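Local atomic coordinates of drebrin (Homo sapiens, PDB entry 5Y1Z), a protein that is an actin-binding protein of developing neurons and carries an N-terminal ADF/cofilin-type domain, here held in a complex with another protein. Residues Gly5-Tyr19 with Ser102-Val114. Numbering follows the deposited sequence.
Sequences GVSFSGHRLELLAAY and SHVAKVAEFFQGV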
loop_
_atom_site.group_PDB
_atom_site.type_symbol
_atom_site.label_atom_id
_atom_site.label_comp_id
_atom_site.label_asym_id
_atom_site.label_seq_id
_atom_site.Cartn_x
_atom_site.Cartn_y
_atom_site.Cartn_z
ATOM N N GLY A 5 3.037 -3.866 -4.290
ATOM C CA GLY A 5 3.248 -4.675 -3.103
ATOM C C GLY A 5 2.523 -6.002 -3.212
ATOM O O GLY A 5 2.155 -6.454 -4.299
ATOM N N VAL A 6 2.301 -6.628 -2.053
ATOM C CA VAL A 6 1.539 -7.871 -2.022
ATOM C C VAL A 6 0.210 -7.696 -2.748
ATOM O O VAL A 6 -0.457 -6.668 -2.625
ATOM C CB VAL A 6 1.353 -8.361 -0.576
ATOM C CG1 VAL A 6 0.384 -7.494 0.179
ATOM C CG2 VAL A 6 0.860 -9.833 -0.596
ATOM N N SER A 7 -0.130 -8.665 -3.573
ATOM C CA SER A 7 -1.382 -8.685 -4.300
ATOM C C SER A 7 -2.215 -9.899 -3.901
ATOM O O SER A 7 -1.685 -10.995 -3.688
ATOM C CB SER A 7 -1.127 -8.717 -5.792
ATOM O OG SER A 7 -2.207 -9.357 -6.446
ATOM N N PHE A 8 -3.523 -9.705 -3.789
ATOM C CA PHE A 8 -4.422 -10.823 -3.552
ATOM C C PHE A 8 -5.394 -11.040 -4.704
ATOM O O PHE A 8 -6.428 -11.681 -4.509
ATOM C CB PHE A 8 -5.191 -10.632 -2.251
ATOM C CG PHE A 8 -4.337 -10.220 -1.091
ATOM C CD1 PHE A 8 -3.675 -11.161 -0.331
ATOM C CD2 PHE A 8 -4.190 -8.893 -0.759
ATOM C CE1 PHE A 8 -2.889 -10.754 0.747
ATOM C CE2 PHE A 8 -3.399 -8.496 0.314
ATOM C CZ PHE A 8 -2.754 -9.405 1.055
ATOM N N SER A 9 -5.094 -10.536 -5.903
ATOM C CA SER A 9 -6.094 -10.581 -6.966
ATOM C C SER A 9 -6.107 -11.939 -7.637
ATOM O O SER A 9 -7.101 -12.670 -7.565
ATOM C CB SER A 9 -5.814 -9.499 -8.006
ATOM O OG SER A 9 -5.827 -8.230 -7.406
ATOM N N GLY A 10 -4.996 -12.310 -8.267
ATOM C CA GLY A 10 -4.899 -13.645 -8.805
ATOM C C GLY A 10 -4.905 -14.611 -7.643
ATOM O O GLY A 10 -4.283 -14.366 -6.605
ATOM N N HIS A 11 -5.675 -15.683 -7.791
ATOM C CA HIS A 11 -5.869 -16.706 -6.760
ATOM C C HIS A 11 -6.724 -16.242 -5.598
ATOM O O HIS A 11 -6.670 -16.854 -4.532
ATOM C CB HIS A 11 -4.550 -17.207 -6.147
ATOM C CG HIS A 11 -3.542 -17.684 -7.137
ATOM N ND1 HIS A 11 -2.610 -16.843 -7.709
ATOM C CD2 HIS A 11 -3.293 -18.919 -7.630
ATOM C CE1 HIS A 11 -1.844 -17.537 -8.529
ATOM N NE2 HIS A 11 -2.233 -18.801 -8.493
ATOM N N ARG A 12 -7.488 -15.163 -5.728
ATOM C CA ARG A 12 -8.184 -14.659 -4.552
ATOM C C ARG A 12 -9.090 -15.735 -3.966
ATOM O O ARG A 12 -9.079 -15.989 -2.749
ATOM C CB ARG A 12 -8.985 -13.402 -4.886
ATOM C CG ARG A 12 -9.694 -12.840 -3.659
ATOM C CD ARG A 12 -10.499 -11.649 -4.004
ATOM N NE ARG A 12 -9.710 -10.462 -3.731
ATOM C CZ ARG A 12 -9.922 -9.638 -2.717
ATOM N NH1 ARG A 12 -10.910 -9.849 -1.871
ATOM N NH2 ARG A 12 -9.139 -8.599 -2.560
ATOM N N LEU A 13 -9.850 -16.409 -4.833
ATOM C CA LEU A 13 -10.827 -17.379 -4.358
ATOM C C LEU A 13 -10.156 -18.515 -3.596
ATOM O O LEU A 13 -10.674 -18.969 -2.567
ATOM C CB LEU A 13 -11.644 -17.908 -5.535
ATOM C CG LEU A 13 -12.746 -18.906 -5.175
ATOM C CD1 LEU A 13 -13.640 -18.235 -4.202
ATOM C CD2 LEU A 13 -13.524 -19.356 -6.405
ATOM N N GLU A 14 -8.994 -18.978 -4.068
ATOM C CA GLU A 14 -8.316 -20.049 -3.347
ATOM C C GLU A 14 -7.850 -19.570 -1.978
ATOM O O GLU A 14 -8.014 -20.283 -0.971
ATOM C CB GLU A 14 -7.143 -20.599 -4.167
ATOM N N LEU A 15 -7.297 -18.352 -1.913
ATOM C CA LEU A 15 -6.808 -17.832 -0.641
ATOM C C LEU A 15 -7.929 -17.738 0.383
ATOM O O LEU A 15 -7.792 -18.188 1.536
ATOM C CB LEU A 15 -6.160 -16.461 -0.847
ATOM C CG LEU A 15 -5.190 -16.208 -2.010
ATOM C CD1 LEU A 15 -4.909 -14.712 -2.152
ATOM C CD2 LEU A 15 -3.906 -17.001 -1.839
ATOM N N LEU A 16 -9.058 -17.154 -0.016
ATOM C CA LEU A 16 -10.131 -17.012 0.950
ATOM C C LEU A 16 -10.820 -18.336 1.246
ATOM O O LEU A 16 -11.361 -18.494 2.337
ATOM C CB LEU A 16 -11.122 -15.978 0.463
ATOM C CG LEU A 16 -10.456 -14.607 0.591
ATOM C CD1 LEU A 16 -11.320 -13.501 -0.038
ATOM C CD2 LEU A 16 -10.083 -14.275 2.033
ATOM N N ALA A 17 -10.773 -19.304 0.327
ATOM C CA ALA A 17 -11.363 -20.610 0.598
ATOM C C ALA A 17 -10.572 -21.356 1.664
ATOM O O ALA A 17 -11.155 -22.009 2.545
ATOM C CB ALA A 17 -11.448 -21.413 -0.695
ATOM N N ALA A 18 -9.240 -21.288 1.595
ATOM C CA ALA A 18 -8.430 -21.893 2.648
ATOM C C ALA A 18 -8.676 -21.207 3.980
ATOM O O ALA A 18 -8.860 -21.869 5.012
ATOM C CB ALA A 18 -6.959 -21.809 2.280
ATOM N N TYR A 19 -8.696 -19.871 3.971
ATOM C CA TYR A 19 -8.889 -19.132 5.211
ATOM C C TYR A 19 -10.258 -19.417 5.821
ATOM O O TYR A 19 -10.390 -19.589 7.045
ATOM C CB TYR A 19 -8.703 -17.649 4.916
ATOM C CG TYR A 19 -9.327 -16.687 5.886
ATOM C CD1 TYR A 19 -8.692 -16.360 7.075
ATOM C CD2 TYR A 19 -10.528 -16.073 5.587
ATOM C CE1 TYR A 19 -9.257 -15.458 7.951
ATOM C CE2 TYR A 19 -11.095 -15.163 6.440
ATOM C CZ TYR A 19 -10.462 -14.854 7.624
ATOM O OH TYR A 19 -11.046 -13.941 8.476
ATOM N N SER A 102 7.140 -4.992 4.665
ATOM C CA SER A 102 6.091 -4.007 4.502
ATOM C C SER A 102 4.770 -4.602 4.026
ATOM O O SER A 102 3.787 -3.858 3.931
ATOM C CB SER A 102 6.585 -2.917 3.551
ATOM O OG SER A 102 6.811 -3.445 2.257
ATOM N N HIS A 103 4.726 -5.894 3.694
ATOM C CA HIS A 103 3.474 -6.556 3.315
ATOM C C HIS A 103 2.723 -7.169 4.493
ATOM O O HIS A 103 1.498 -7.354 4.401
ATOM C CB HIS A 103 3.731 -7.683 2.292
ATOM C CG HIS A 103 4.489 -7.243 1.084
ATOM N ND1 HIS A 103 5.153 -8.126 0.261
ATOM C CD2 HIS A 103 4.700 -6.010 0.564
ATOM C CE1 HIS A 103 5.739 -7.457 -0.716
ATOM N NE2 HIS A 103 5.477 -6.171 -0.557
ATOM N N VAL A 104 3.415 -7.473 5.592
ATOM C CA VAL A 104 2.829 -8.305 6.639
ATOM C C VAL A 104 1.493 -7.730 7.094
ATOM O O VAL A 104 0.480 -8.436 7.146
ATOM C CB VAL A 104 3.813 -8.452 7.810
ATOM C CG1 VAL A 104 3.168 -9.205 8.964
ATOM C CG2 VAL A 104 5.084 -9.134 7.339
ATOM N N ALA A 105 1.462 -6.423 7.382
ATOM C CA ALA A 105 0.238 -5.799 7.880
ATOM C C ALA A 105 -0.913 -5.949 6.891
ATOM O O ALA A 105 -2.065 -6.169 7.287
ATOM C CB ALA A 105 0.486 -4.328 8.167
ATOM N N LYS A 106 -0.623 -5.780 5.605
ATOM C CA LYS A 106 -1.632 -5.951 4.572
ATOM C C LYS A 106 -2.133 -7.402 4.511
ATOM O O LYS A 106 -3.331 -7.642 4.309
ATOM C CB LYS A 106 -1.030 -5.469 3.256
ATOM C CG LYS A 106 -1.986 -5.026 2.188
ATOM C CD LYS A 106 -1.225 -4.134 1.255
ATOM C CE LYS A 106 -1.619 -4.335 -0.183
ATOM N NZ LYS A 106 -0.529 -3.778 -1.062
ATOM N N VAL A 107 -1.242 -8.384 4.716
ATOM C CA VAL A 107 -1.680 -9.781 4.785
ATOM C C VAL A 107 -2.584 -10.014 6.000
ATOM O O VAL A 107 -3.627 -10.674 5.898
ATOM C CB VAL A 107 -0.466 -10.725 4.805
ATOM C CG1 VAL A 107 -0.902 -12.135 5.210
ATOM C CG2 VAL A 107 0.208 -10.753 3.435
ATOM N N ALA A 108 -2.207 -9.484 7.169
ATOM C CA ALA A 108 -3.060 -9.630 8.346
ATOM C C ALA A 108 -4.399 -8.959 8.134
ATOM O O ALA A 108 -5.428 -9.422 8.644
ATOM C CB ALA A 108 -2.380 -9.055 9.586
ATOM N N GLU A 109 -4.409 -7.870 7.382
ATOM C CA GLU A 109 -5.670 -7.203 7.127
ATOM C C GLU A 109 -6.516 -8.018 6.170
ATOM O O GLU A 109 -7.750 -7.998 6.260
ATOM C CB GLU A 109 -5.403 -5.813 6.551
ATOM C CG GLU A 109 -6.600 -4.934 6.499
ATOM C CD GLU A 109 -7.150 -4.652 7.871
ATOM O OE1 GLU A 109 -6.386 -4.790 8.848
ATOM O OE2 GLU A 109 -8.340 -4.278 7.976
ATOM N N PHE A 110 -5.863 -8.769 5.279
ATOM C CA PHE A 110 -6.608 -9.569 4.322
ATOM C C PHE A 110 -7.294 -10.740 5.011
ATOM O O PHE A 110 -8.489 -10.986 4.792
ATOM C CB PHE A 110 -5.683 -10.030 3.195
ATOM C CG PHE A 110 -6.388 -10.800 2.114
ATOM C CD1 PHE A 110 -7.033 -10.126 1.071
ATOM C CD2 PHE A 110 -6.369 -12.187 2.100
ATOM C CE1 PHE A 110 -7.692 -10.810 0.068
ATOM C CE2 PHE A 110 -7.022 -12.880 1.084
ATOM C CZ PHE A 110 -7.680 -12.176 0.068
ATOM N N PHE A 111 -6.571 -11.440 5.888
ATOM C CA PHE A 111 -7.127 -12.589 6.601
ATOM C C PHE A 111 -7.681 -12.169 7.958
ATOM O O PHE A 111 -7.130 -12.500 9.011
ATOM C CB PHE A 111 -6.077 -13.681 6.746
ATOM C CG PHE A 111 -5.544 -14.182 5.438
ATOM C CD1 PHE A 111 -6.347 -14.960 4.606
ATOM C CD2 PHE A 111 -4.231 -13.953 5.071
ATOM C CE1 PHE A 111 -5.868 -15.456 3.407
ATOM C CE2 PHE A 111 -3.741 -14.441 3.866
ATOM C CZ PHE A 111 -4.569 -15.200 3.035
ATOM N N GLN A 112 -8.829 -11.477 7.917
ATOM C CA GLN A 112 -9.366 -10.772 9.080
ATOM C C GLN A 112 -9.361 -11.646 10.326
ATOM O O GLN A 112 -9.614 -12.855 10.264
ATOM C CB GLN A 112 -10.796 -10.315 8.815
ATOM C CG GLN A 112 -10.903 -9.207 7.823
ATOM C CD GLN A 112 -10.638 -7.851 8.436
ATOM O OE1 GLN A 112 -11.477 -7.306 9.146
ATOM N NE2 GLN A 112 -9.464 -7.293 8.157
ATOM N N GLY A 113 -9.026 -11.036 11.456
ATOM C CA GLY A 113 -9.097 -11.730 12.718
ATOM C C GLY A 113 -7.791 -12.293 13.230
ATOM O O GLY A 113 -7.821 -13.175 14.093
ATOM N N VAL A 114 -6.652 -11.828 12.721
ATOM C CA VAL A 114 -5.379 -12.283 13.254
ATOM C C VAL A 114 -5.250 -11.814 14.692
ATOM O O VAL A 114 -5.373 -10.620 14.994
ATOM C CB VAL A 114 -4.220 -11.758 12.396
ATOM C CG1 VAL A 114 -2.913 -11.956 13.108
ATOM C CG2 VAL A 114 -4.203 -12.473 11.065
#
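In drebrin's ADF-homology fold, Phe8 forms an offset stack on Phe110 where the N-terminal segment 5-19 meets 102-114 on one side of the central mixed sheet. The two rings lie almost parallel, planes 6° apart and centroids 4.0 Å from each other, and their side chains run in opposite directions, which brings Phe110 CB over the face of the Phe8 ring. Phe110 reaches across to Phe8 from helix 104-110, its CG anti to the backbone N (chi1 -177°). Its far rim meets Leu16, whose CD2 comes within 3.5 Å of Phe110 CE2, while the edge of the Phe110 ring, at CE1, points at one face of the Arg12 guanidinium, planes 78° apart.

On one flank of the stack, Val6 CB sits over the face of the His103 ring, 4.1 Å from its centroid, and Val6 CG1 lies against the aliphatic chain of Lys106. Lys106 NZ reaches Val6 O in a weak hydrogen bond of 3.3 Å. His103 is tied through ND1 to Tyr36 OH on strand 31-36. On the other flank, Tyr19 CB packs against Phe111 CD1 at 3.6 Å, the two rings meeting obliquely, and Tyr19 OH donates to Gln112 O at 2.5 Å. This oxygen lies near the plane of the Tyr19 ring, at its edge. Phe111 in turn stacks on Tyr34, linking the contact to the sheet.

A largely apolar, aromatic seam thus joins the N-terminal loop and the start of helix 12-23 to helix 104-110 and the residues after it. Packing carries the contact: only two hydrogen bonds cross it, both to backbone oxygens and one of them weak, while the charge of Arg12 is paired with an acidic side chain of the other protein in the assembly.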